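Long-range contacts in rhamnonate dehydratase (Gibberella zeae PH-1, PDB 3FXG), which probably catalyses the magnesium-dependent dehydration of L-rhamnonate to 2-keto-3-deoxy-L-rhamnonate, as a member of the enolase superfamily: residues 150-158 with 332-340; 279-290 with 307-318. One frame throughout, in Å; residues are numbered along the deposited sequence.

Contact 2 joins two helices of the enolase-type barrel; contact 1 sets the loop after helix 128-148 on a third, helix 329-335. The centres are 18 Å apart. Both segments of contact 2 fall between those of contact 1 in the sequence. The two meet where helix 305-316 packs against helix 329-335, the next helix in the chain. There Phe334 CZ of contact 1 lies 3.3 Å from Ala312 CB of contact 2. Asn340 ND2 probably donates a hydrogen bond to Ala312 O, at 3.1 Å. In contact 2 the Phe283 side chain lies about 12 Å from the magnesium ion, which is bound at Asp222, Glu248 and Glu275. Both contacts also touch a second subunit.

Contact 1: residues 150-158 with 332-340; sequences EPVYRLIGG and YHFQISQPN
The loop between helix 128-148 and strand 163-169 packs here on helix 329-335 of the barrel domain, with His333 laid against residues 151-153. The imidazole comes in edge first. His333 CD2 lies 3.1 Å from Tyr153 N, close to the plane of the ring. His333 CD2 is also 3.6 Å from Val152 CB, and NE2 is turned toward Pro151 CB. On its other nitrogen, ND1, the ring is hydrogen-bonded to Pro329 O, which helps to fix its rotation.

The Tyr153 side chain runs across that of His333, nearly perpendicular to it. The two ring planes stand 57° apart, with centroids separated by 5.8 Å. His333 CD2 sits at the edge of the tyrosine ring, 3.7 Å from Tyr153 CD2. A chi1 of 82° tucks Tyr153 CG over its own backbone, and the ring leads away from residues 332-340 to Asp381, which is hydrogen-bonded to its OH. The base of the side chain stays in the contact, with Tyr153 CB 3.6 Å from Ile336 CG2.

Ile156 reaches Ser337 and His333 O with the end of its longer branch. Ile156 CD1 is 3.4 Å from Ser337 OG and 3.8 Å from His333 O. The Ser337 hydroxyl turns back toward the carbonyls of His333 and Phe334, both near it. Ser337 O is taken by Asn110 of a second subunit. The arrangement is plain packing of the linker between the capping domain and the barrel on a barrel helix, within the two-domain enolase-superfamily fold.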
loop_
_atom_site.group_PDB
_atom_site.type_symbol
_atom_site.label_atom_id
_atom_site.label_comp_id
_atom_site.label_asym_id
_atom_site.label_seq_id
_atom_site.Cartn_x
_atom_site.Cartn_y
_atom_site.Cartn_z
ATOM N N GLU A 150 4.628 41.705 28.471
ATOM C CA GLU A 150 4.572 41.527 27.022
ATOM C C GLU A 150 3.315 40.760 26.615
ATOM O O GLU A 150 2.781 39.972 27.394
ATOM C CB GLU A 150 5.804 40.755 26.523
ATOM C CG GLU A 150 7.129 41.501 26.637
ATOM C CD GLU A 150 8.294 40.748 25.992
ATOM O OE1 GLU A 150 8.244 40.499 24.765
ATOM O OE2 GLU A 150 9.263 40.405 26.711
ATOM N N PRO A 151 2.814 40.996 25.390
ATOM C CA PRO A 151 1.619 40.282 24.932
ATOM C C PRO A 151 2.065 38.847 24.683
ATOM O O PRO A 151 3.230 38.615 24.371
ATOM C CB PRO A 151 1.260 40.989 23.623
ATOM C CG PRO A 151 1.933 42.344 23.739
ATOM C CD PRO A 151 3.234 42.008 24.405
ATOM N N VAL A 152 1.159 37.885 24.817
ATOM C CA VAL A 152 1.530 36.487 24.593
ATOM C C VAL A 152 2.104 36.241 23.199
ATOM O O VAL A 152 3.068 35.488 23.045
ATOM C CB VAL A 152 0.324 35.539 24.816
ATOM C CG1 VAL A 152 0.657 34.126 24.338
ATOM C CG2 VAL A 152 -0.035 35.506 26.294
ATOM N N TYR A 153 1.532 36.879 22.182
ATOM C CA TYR A 153 2.019 36.658 20.825
ATOM C C TYR A 153 3.496 37.018 20.651
ATOM O O TYR A 153 4.192 36.414 19.837
ATOM C CB TYR A 153 1.134 37.401 19.806
ATOM C CG TYR A 153 1.417 38.878 19.591
ATOM C CD1 TYR A 153 2.317 39.296 18.609
ATOM C CD2 TYR A 153 0.740 39.855 20.324
ATOM C CE1 TYR A 153 2.528 40.653 18.350
ATOM C CE2 TYR A 153 0.947 41.221 20.075
ATOM C CZ TYR A 153 1.841 41.608 19.082
ATOM O OH TYR A 153 2.031 42.942 18.799
ATOM N N ARG A 154 3.982 37.980 21.430
ATOM C CA ARG A 154 5.387 38.382 21.346
ATOM C C ARG A 154 6.309 37.367 22.021
ATOM O O ARG A 154 7.535 37.472 21.926
ATOM C CB ARG A 154 5.595 39.752 22.002
ATOM C CG ARG A 154 4.954 40.909 21.263
ATOM C CD ARG A 154 5.580 41.113 19.892
ATOM N NE ARG A 154 5.091 42.336 19.263
ATOM C CZ ARG A 154 5.284 42.656 17.987
ATOM N NH1 ARG A 154 5.964 41.841 17.188
ATOM N NH2 ARG A 154 4.783 43.784 17.505
ATOM N N LEU A 155 5.715 36.391 22.701
ATOM C CA LEU A 155 6.475 35.356 23.399
ATOM C C LEU A 155 6.488 34.022 22.651
ATOM O O LEU A 155 7.241 33.118 23.006
ATOM C CB LEU A 155 5.884 35.117 24.794
ATOM C CG LEU A 155 5.831 36.298 25.767
ATOM C CD1 LEU A 155 5.243 35.834 27.101
ATOM C CD2 LEU A 155 7.232 36.849 25.965
ATOM N N ILE A 156 5.665 33.897 21.617
ATOM C CA ILE A 156 5.592 32.634 20.888
ATOM C C ILE A 156 5.914 32.703 19.398
ATOM O O ILE A 156 5.393 31.915 18.609
ATOM C CB ILE A 156 4.201 31.989 21.058
ATOM C CG1 ILE A 156 3.117 32.941 20.548
ATOM C CG2 ILE A 156 3.957 31.660 22.526
ATOM C CD1 ILE A 156 1.715 32.354 20.587
ATOM N N GLY A 157 6.776 33.637 19.010
ATOM C CA GLY A 157 7.144 33.730 17.610
ATOM C C GLY A 157 6.984 35.101 17.003
ATOM O O GLY A 157 7.453 35.340 15.888
ATOM N N GLY A 158 6.324 35.999 17.730
ATOM C CA GLY A 158 6.124 37.348 17.232
ATOM C C GLY A 158 4.952 37.459 16.276
ATOM O O GLY A 158 4.039 36.636 16.289
ATOM N N TYR A 332 -6.411 34.522 18.918
ATOM C CA TYR A 332 -5.854 35.664 18.197
ATOM C C TYR A 332 -4.337 35.726 18.337
ATOM O O TYR A 332 -3.623 35.899 17.351
ATOM C CB TYR A 332 -6.456 36.988 18.697
ATOM C CG TYR A 332 -7.968 37.021 18.700
ATOM C CD1 TYR A 332 -8.707 36.163 17.886
ATOM C CD2 TYR A 332 -8.664 37.910 19.523
ATOM C CE1 TYR A 332 -10.094 36.183 17.892
ATOM C CE2 TYR A 332 -10.057 37.939 19.534
ATOM C CZ TYR A 332 -10.761 37.070 18.717
ATOM O OH TYR A 332 -12.136 37.072 18.727
ATOM N N HIS A 333 -3.846 35.577 19.562
ATOM C CA HIS A 333 -2.410 35.638 19.797
ATOM C C HIS A 333 -1.674 34.519 19.075
ATOM O O HIS A 333 -0.525 34.680 18.668
ATOM C CB HIS A 333 -2.108 35.583 21.297
ATOM C CG HIS A 333 -2.295 36.894 21.999
ATOM N ND1 HIS A 333 -3.537 37.443 22.241
ATOM C CD2 HIS A 333 -1.394 37.759 22.522
ATOM C CE1 HIS A 333 -3.392 38.587 22.887
ATOM N NE2 HIS A 333 -2.102 38.802 23.070
ATOM N N PHE A 334 -2.345 33.386 18.915
ATOM C CA PHE A 334 -1.746 32.254 18.229
ATOM C C PHE A 334 -1.736 32.481 16.718
ATOM O O PHE A 334 -0.694 32.363 16.073
ATOM C CB PHE A 334 -2.518 30.975 18.555
ATOM C CG PHE A 334 -2.034 29.775 17.803
ATOM C CD1 PHE A 334 -0.819 29.183 18.118
ATOM C CD2 PHE A 334 -2.784 29.253 16.753
ATOM C CE1 PHE A 334 -0.352 28.088 17.396
ATOM C CE2 PHE A 334 -2.324 28.159 16.025
ATOM C CZ PHE A 334 -1.106 27.579 16.349
ATOM N N GLN A 335 -2.897 32.809 16.157
ATOM C CA GLN A 335 -3.022 33.032 14.717
ATOM C C GLN A 335 -2.105 34.100 14.146
ATOM O O GLN A 335 -1.633 33.986 13.017
ATOM C CB GLN A 335 -4.464 33.402 14.347
ATOM C CG GLN A 335 -5.451 32.254 14.392
ATOM C CD GLN A 335 -4.906 30.996 13.746
ATOM O OE1 GLN A 335 -4.065 30.312 14.326
ATOM N NE2 GLN A 335 -5.374 30.689 12.539
ATOM N N ILE A 336 -1.856 35.145 14.922
ATOM C CA ILE A 336 -1.021 36.244 14.456
ATOM C C ILE A 336 0.473 35.915 14.471
ATOM O O ILE A 336 1.271 36.630 13.869
ATOM C CB ILE A 336 -1.261 37.501 15.335
ATOM C CG1 ILE A 336 -0.868 38.768 14.576
ATOM C CG2 ILE A 336 -0.459 37.396 16.624
ATOM C CD1 ILE A 336 -1.809 39.101 13.441
ATOM N N SER A 337 0.844 34.813 15.120
ATOM C CA SER A 337 2.255 34.463 15.270
ATOM C C SER A 337 2.870 33.293 14.511
ATOM O O SER A 337 4.094 33.137 14.526
ATOM C CB SER A 337 2.543 34.245 16.754
ATOM O OG SER A 337 1.818 33.124 17.230
ATOM N N GLN A 338 2.060 32.475 13.853
ATOM C CA GLN A 338 2.602 31.316 13.155
ATOM C C GLN A 338 2.688 31.463 11.639
ATOM O O GLN A 338 2.053 32.337 11.044
ATOM C CB GLN A 338 1.775 30.075 13.512
ATOM C CG GLN A 338 1.621 29.850 15.013
ATOM C CD GLN A 338 2.947 29.596 15.713
ATOM O OE1 GLN A 338 3.370 30.373 16.570
ATOM N NE2 GLN A 338 3.605 28.505 15.352
ATOM N N PRO A 339 3.494 30.610 10.990
ATOM C CA PRO A 339 3.626 30.688 9.536
ATOM C C PRO A 339 2.447 30.084 8.780
ATOM O O PRO A 339 2.193 30.452 7.632
ATOM C CB PRO A 339 4.930 29.937 9.271
ATOM C CG PRO A 339 4.937 28.900 10.356
ATOM C CD PRO A 339 4.506 29.699 11.562
ATOM N N ASN A 340 1.723 29.171 9.425
ATOM C CA ASN A 340 0.596 28.493 8.782
ATOM C C ASN A 340 -0.766 28.715 9.451
ATOM O O ASN A 340 -1.557 27.782 9.590
ATOM C CB ASN A 340 0.887 26.991 8.706
ATOM C CG ASN A 340 1.045 26.356 10.077
ATOM O OD1 ASN A 340 1.590 26.969 10.998
ATOM N ND2 ASN A 340 0.586 25.114 10.214
#

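Contact 2: residues 279-290 with 307-318; sequences SRYGFRKLVEGR and ELLKVAALAAAY
Glu307 extends CG anti to its backbone N (chi1 -176°) and then bends at chi2 (80°), which brings its carboxylate to the start of helix 279-287. Arg280 meets it with its chain extended from CG to NE. The guanidinium and carboxylate planes stand 78° apart. Arg280 NH1 donates to the syn lone pair of Glu307 OE1 at 3.0 Å, almost in the guanidinium plane, forming a salt bridge. Arg280 N donates to Glu307 OE2 at 2.9 Å, from above the carboxylate plane. NH1 also pairs with Glu114 of helix 109-119.

Farther along, the nearly parallel helices meet through apolar side chains. Phe283 CB touches Val311 CG1 at 3.8 Å. Val287 and Leu314 lie alongside each other, running opposite ways, with Val287 CG2 3.5 Å from Leu314 CD2. Val287 CG1 also meets Tyr318 CD2, at 3.7 Å. At the far end a water accepts from Arg290 NH2 and donates to Tyr318 O. That NH2 is also salt-bridged to Asp255 of a third subunit, and Tyr318 OH is hydrogen-bonded to Glu288 of a second subunit.

One carboxylate thus grips both the backbone and side chain of Arg280, and the positive end of the helix dipole would probably help to stabilise its negative charge.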
loop_
_atom_site.group_PDB
_atom_site.type_symbol
_atom_site.label_atom_id
_atom_site.label_comp_id
_atom_site.label_asym_id
_atom_site.label_seq_id
_atom_site.Cartn_x
_atom_site.Cartn_y
_atom_site.Cartn_z
ATOM N N SER A 279 -4.864 16.832 21.750
ATOM C CA SER A 279 -3.439 16.485 21.825
ATOM C C SER A 279 -2.720 16.390 20.487
ATOM O O SER A 279 -3.345 16.272 19.432
ATOM C CB SER A 279 -3.233 15.170 22.589
ATOM O OG SER A 279 -3.288 14.050 21.718
ATOM N N ARG A 280 -1.391 16.433 20.540
ATOM C CA ARG A 280 -0.592 16.349 19.325
ATOM C C ARG A 280 -0.773 14.978 18.685
ATOM O O ARG A 280 -0.660 14.827 17.470
ATOM C CB ARG A 280 0.891 16.614 19.628
ATOM C CG ARG A 280 1.550 15.712 20.683
ATOM C CD ARG A 280 3.007 16.151 20.894
ATOM N NE ARG A 280 3.750 15.356 21.873
ATOM C CZ ARG A 280 3.898 15.678 23.157
ATOM N NH1 ARG A 280 3.347 16.785 23.641
ATOM N NH2 ARG A 280 4.626 14.903 23.954
ATOM N N TYR A 281 -1.082 13.987 19.513
ATOM C CA TYR A 281 -1.289 12.622 19.037
ATOM C C TYR A 281 -2.610 12.511 18.293
ATOM O O TYR A 281 -2.743 11.728 17.351
ATOM C CB TYR A 281 -1.277 11.665 20.224
ATOM C CG TYR A 281 0.010 11.745 21.002
ATOM C CD1 TYR A 281 1.199 11.254 20.464
ATOM C CD2 TYR A 281 0.051 12.348 22.257
ATOM C CE1 TYR A 281 2.401 11.359 21.160
ATOM C CE2 TYR A 281 1.247 12.459 22.960
ATOM C CZ TYR A 281 2.416 11.961 22.405
ATOM O OH TYR A 281 3.602 12.063 23.091
ATOM N N GLY A 282 -3.592 13.296 18.724
ATOM C CA GLY A 282 -4.880 13.270 18.065
ATOM C C GLY A 282 -4.805 13.971 16.724
ATOM O O GLY A 282 -5.330 13.484 15.724
ATOM N N PHE A 283 -4.130 15.114 16.692
ATOM C CA PHE A 283 -4.018 15.883 15.460
ATOM C C PHE A 283 -3.076 15.321 14.404
ATOM O O PHE A 283 -3.250 15.597 13.215
ATOM C CB PHE A 283 -3.660 17.334 15.797
ATOM C CG PHE A 283 -4.838 18.124 16.281
ATOM C CD1 PHE A 283 -5.769 18.627 15.371
ATOM C CD2 PHE A 283 -5.081 18.270 17.640
ATOM C CE1 PHE A 283 -6.931 19.256 15.810
ATOM C CE2 PHE A 283 -6.242 18.895 18.092
ATOM C CZ PHE A 283 -7.169 19.387 17.172
ATOM N N ARG A 284 -2.098 14.518 14.812
ATOM C CA ARG A 284 -1.175 13.949 13.833
ATOM C C ARG A 284 -1.965 13.141 12.800
ATOM O O ARG A 284 -1.598 13.087 11.622
ATOM C CB ARG A 284 -0.130 13.056 14.517
ATOM C CG ARG A 284 -0.559 11.618 14.754
ATOM C CD ARG A 284 0.500 10.858 15.562
ATOM N NE ARG A 284 0.167 9.438 15.705
ATOM C CZ ARG A 284 0.847 8.583 16.463
ATOM N NH1 ARG A 284 1.900 8.997 17.154
ATOM N NH2 ARG A 284 0.475 7.310 16.530
ATOM N N LYS A 285 -3.060 12.531 13.247
ATOM C CA LYS A 285 -3.915 11.730 12.375
ATOM C C LYS A 285 -4.672 12.560 11.342
ATOM O O LYS A 285 -4.946 12.086 10.239
ATOM C CB LYS A 285 -4.919 10.929 13.211
ATOM C CG LYS A 285 -4.336 9.664 13.808
ATOM C CD LYS A 285 -3.867 8.742 12.693
ATOM C CE LYS A 285 -3.434 7.397 13.222
ATOM N NZ LYS A 285 -2.953 6.522 12.121
ATOM N N LEU A 286 -5.028 13.788 11.701
ATOM C CA LEU A 286 -5.749 14.653 10.776
ATOM C C LEU A 286 -4.838 15.161 9.664
ATOM O O LEU A 286 -5.303 15.513 8.577
ATOM C CB LEU A 286 -6.380 15.829 11.527
ATOM C CG LEU A 286 -7.724 15.535 12.201
ATOM C CD1 LEU A 286 -7.590 14.362 13.167
ATOM C CD2 LEU A 286 -8.207 16.784 12.926
ATOM N N VAL A 287 -3.539 15.201 9.937
ATOM C CA VAL A 287 -2.573 15.647 8.942
ATOM C C VAL A 287 -2.132 14.478 8.061
ATOM O O VAL A 287 -1.869 14.663 6.874
ATOM C CB VAL A 287 -1.337 16.294 9.614
ATOM C CG1 VAL A 287 -0.294 16.655 8.568
ATOM C CG2 VAL A 287 -1.765 17.546 10.371
ATOM N N GLU A 288 -2.058 13.276 8.635
ATOM C CA GLU A 288 -1.657 12.095 7.866
ATOM C C GLU A 288 -2.624 11.886 6.706
ATOM O O GLU A 288 -3.838 11.883 6.897
ATOM C CB GLU A 288 -1.667 10.830 8.737
ATOM C CG GLU A 288 -0.765 10.881 9.954
ATOM C CD GLU A 288 -0.737 9.565 10.718
ATOM O OE1 GLU A 288 -1.657 8.740 10.534
ATOM O OE2 GLU A 288 0.204 9.366 11.514
ATOM N N GLY A 289 -2.084 11.700 5.508
ATOM C CA GLY A 289 -2.936 11.493 4.352
ATOM C C GLY A 289 -3.302 12.801 3.682
ATOM O O GLY A 289 -3.699 12.821 2.517
ATOM N N ARG A 290 -3.172 13.900 4.421
ATOM C CA ARG A 290 -3.481 15.218 3.887
ATOM C C ARG A 290 -4.876 15.202 3.239
ATOM O O ARG A 290 -5.064 15.663 2.110
ATOM C CB ARG A 290 -2.393 15.617 2.876
ATOM C CG ARG A 290 -2.326 17.100 2.523
ATOM C CD ARG A 290 -0.950 17.740 2.831
ATOM N NE ARG A 290 0.190 17.020 2.259
ATOM C CZ ARG A 290 1.126 17.572 1.485
ATOM N NH1 ARG A 290 2.129 16.835 1.021
ATOM N NH2 ARG A 290 1.057 18.855 1.154
ATOM N N GLU A 307 0.557 22.964 23.752
ATOM C CA GLU A 307 0.336 21.821 22.867
ATOM C C GLU A 307 -0.063 22.293 21.466
ATOM O O GLU A 307 0.304 21.671 20.469
ATOM C CB GLU A 307 -0.753 20.904 23.434
ATOM C CG GLU A 307 -0.981 19.621 22.624
ATOM C CD GLU A 307 0.053 18.533 22.900
ATOM O OE1 GLU A 307 1.265 18.841 22.936
ATOM O OE2 GLU A 307 -0.348 17.359 23.071
ATOM N N LEU A 308 -0.819 23.389 21.393
ATOM C CA LEU A 308 -1.250 23.926 20.106
ATOM C C LEU A 308 -0.053 24.342 19.257
ATOM O O LEU A 308 -0.062 24.188 18.038
ATOM C CB LEU A 308 -2.185 25.123 20.309
ATOM C CG LEU A 308 -2.712 25.796 19.037
ATOM C CD1 LEU A 308 -3.418 24.771 18.143
ATOM C CD2 LEU A 308 -3.669 26.913 19.426
ATOM N N LEU A 309 0.978 24.883 19.899
ATOM C CA LEU A 309 2.177 25.286 19.175
ATOM C C LEU A 309 2.807 24.066 18.500
ATOM O O LEU A 309 3.328 24.158 17.391
ATOM C CB LEU A 309 3.190 25.925 20.133
ATOM C CG LEU A 309 2.803 27.292 20.705
ATOM C CD1 LEU A 309 3.755 27.674 21.836
ATOM C CD2 LEU A 309 2.834 28.330 19.596
ATOM N N LYS A 310 2.756 22.921 19.175
ATOM C CA LYS A 310 3.325 21.691 18.627
ATOM C C LYS A 310 2.449 21.125 17.509
ATOM O O LYS A 310 2.953 20.563 16.539
ATOM C CB LYS A 310 3.508 20.648 19.731
ATOM C CG LYS A 310 4.540 21.058 20.782
ATOM C CD LYS A 310 4.822 19.938 21.764
ATOM C CE LYS A 310 5.907 20.344 22.761
ATOM N NZ LYS A 310 5.479 21.498 23.595
ATOM N N VAL A 311 1.139 21.268 17.657
ATOM C CA VAL A 311 0.216 20.792 16.639
ATOM C C VAL A 311 0.419 21.609 15.362
ATOM O O VAL A 311 0.463 21.059 14.262
ATOM C CB VAL A 311 -1.247 20.930 17.118
ATOM C CG1 VAL A 311 -2.212 20.797 15.941
ATOM C CG2 VAL A 311 -1.543 19.859 18.166
ATOM N N ALA A 312 0.559 22.924 15.513
ATOM C CA ALA A 312 0.746 23.799 14.361
ATOM C C ALA A 312 2.062 23.523 13.648
ATOM O O ALA A 312 2.131 23.582 12.422
ATOM C CB ALA A 312 0.682 25.270 14.792
ATOM N N ALA A 313 3.104 23.213 14.415
ATOM C CA ALA A 313 4.415 22.932 13.836
ATOM C C ALA A 313 4.378 21.680 12.956
ATOM O O ALA A 313 5.006 21.643 11.899
ATOM C CB ALA A 313 5.447 22.768 14.940
ATOM N N LEU A 314 3.655 20.656 13.400
ATOM C CA LEU A 314 3.540 19.426 12.625
ATOM C C LEU A 314 2.791 19.734 11.330
ATOM O O LEU A 314 3.206 19.325 10.249
ATOM C CB LEU A 314 2.787 18.358 13.425
ATOM C CG LEU A 314 2.579 17.000 12.739
ATOM C CD1 LEU A 314 2.347 15.930 13.793
ATOM C CD2 LEU A 314 1.411 17.069 11.773
ATOM N N ALA A 315 1.686 20.462 11.446
ATOM C CA ALA A 315 0.897 20.830 10.274
ATOM C C ALA A 315 1.740 21.672 9.315
ATOM O O ALA A 315 1.622 21.546 8.094
ATOM C CB ALA A 315 -0.347 21.609 10.705
ATOM N N ALA A 316 2.596 22.525 9.875
ATOM C CA ALA A 316 3.456 23.400 9.078
ATOM C C ALA A 316 4.445 22.634 8.201
ATOM O O ALA A 316 4.843 23.120 7.142
ATOM C CB ALA A 316 4.213 24.369 9.993
ATOM N N ALA A 317 4.851 21.449 8.647
ATOM C CA ALA A 317 5.791 20.635 7.879
ATOM C C ALA A 317 5.117 20.103 6.616
ATOM O O ALA A 317 5.786 19.626 5.696
ATOM C CB ALA A 317 6.299 19.479 8.726
ATOM N N TYR A 318 3.791 20.185 6.584
ATOM C CA TYR A 318 3.013 19.731 5.437
ATOM C C TYR A 318 2.192 20.882 4.851
ATOM O O TYR A 318 1.294 20.673 4.037
ATOM C CB TYR A 318 2.099 18.577 5.862
ATOM C CG TYR A 318 2.877 17.322 6.182
ATOM C CD1 TYR A 318 3.316 16.475 5.164
ATOM C CD2 TYR A 318 3.229 17.013 7.496
ATOM C CE1 TYR A 318 4.090 15.352 5.446
ATOM C CE2 TYR A 318 4.007 15.891 7.788
ATOM C CZ TYR A 318 4.434 15.067 6.758
ATOM O OH TYR A 318 5.219 13.970 7.035
HETATM O O HOH W 1 -0.693 21.091 2.122
#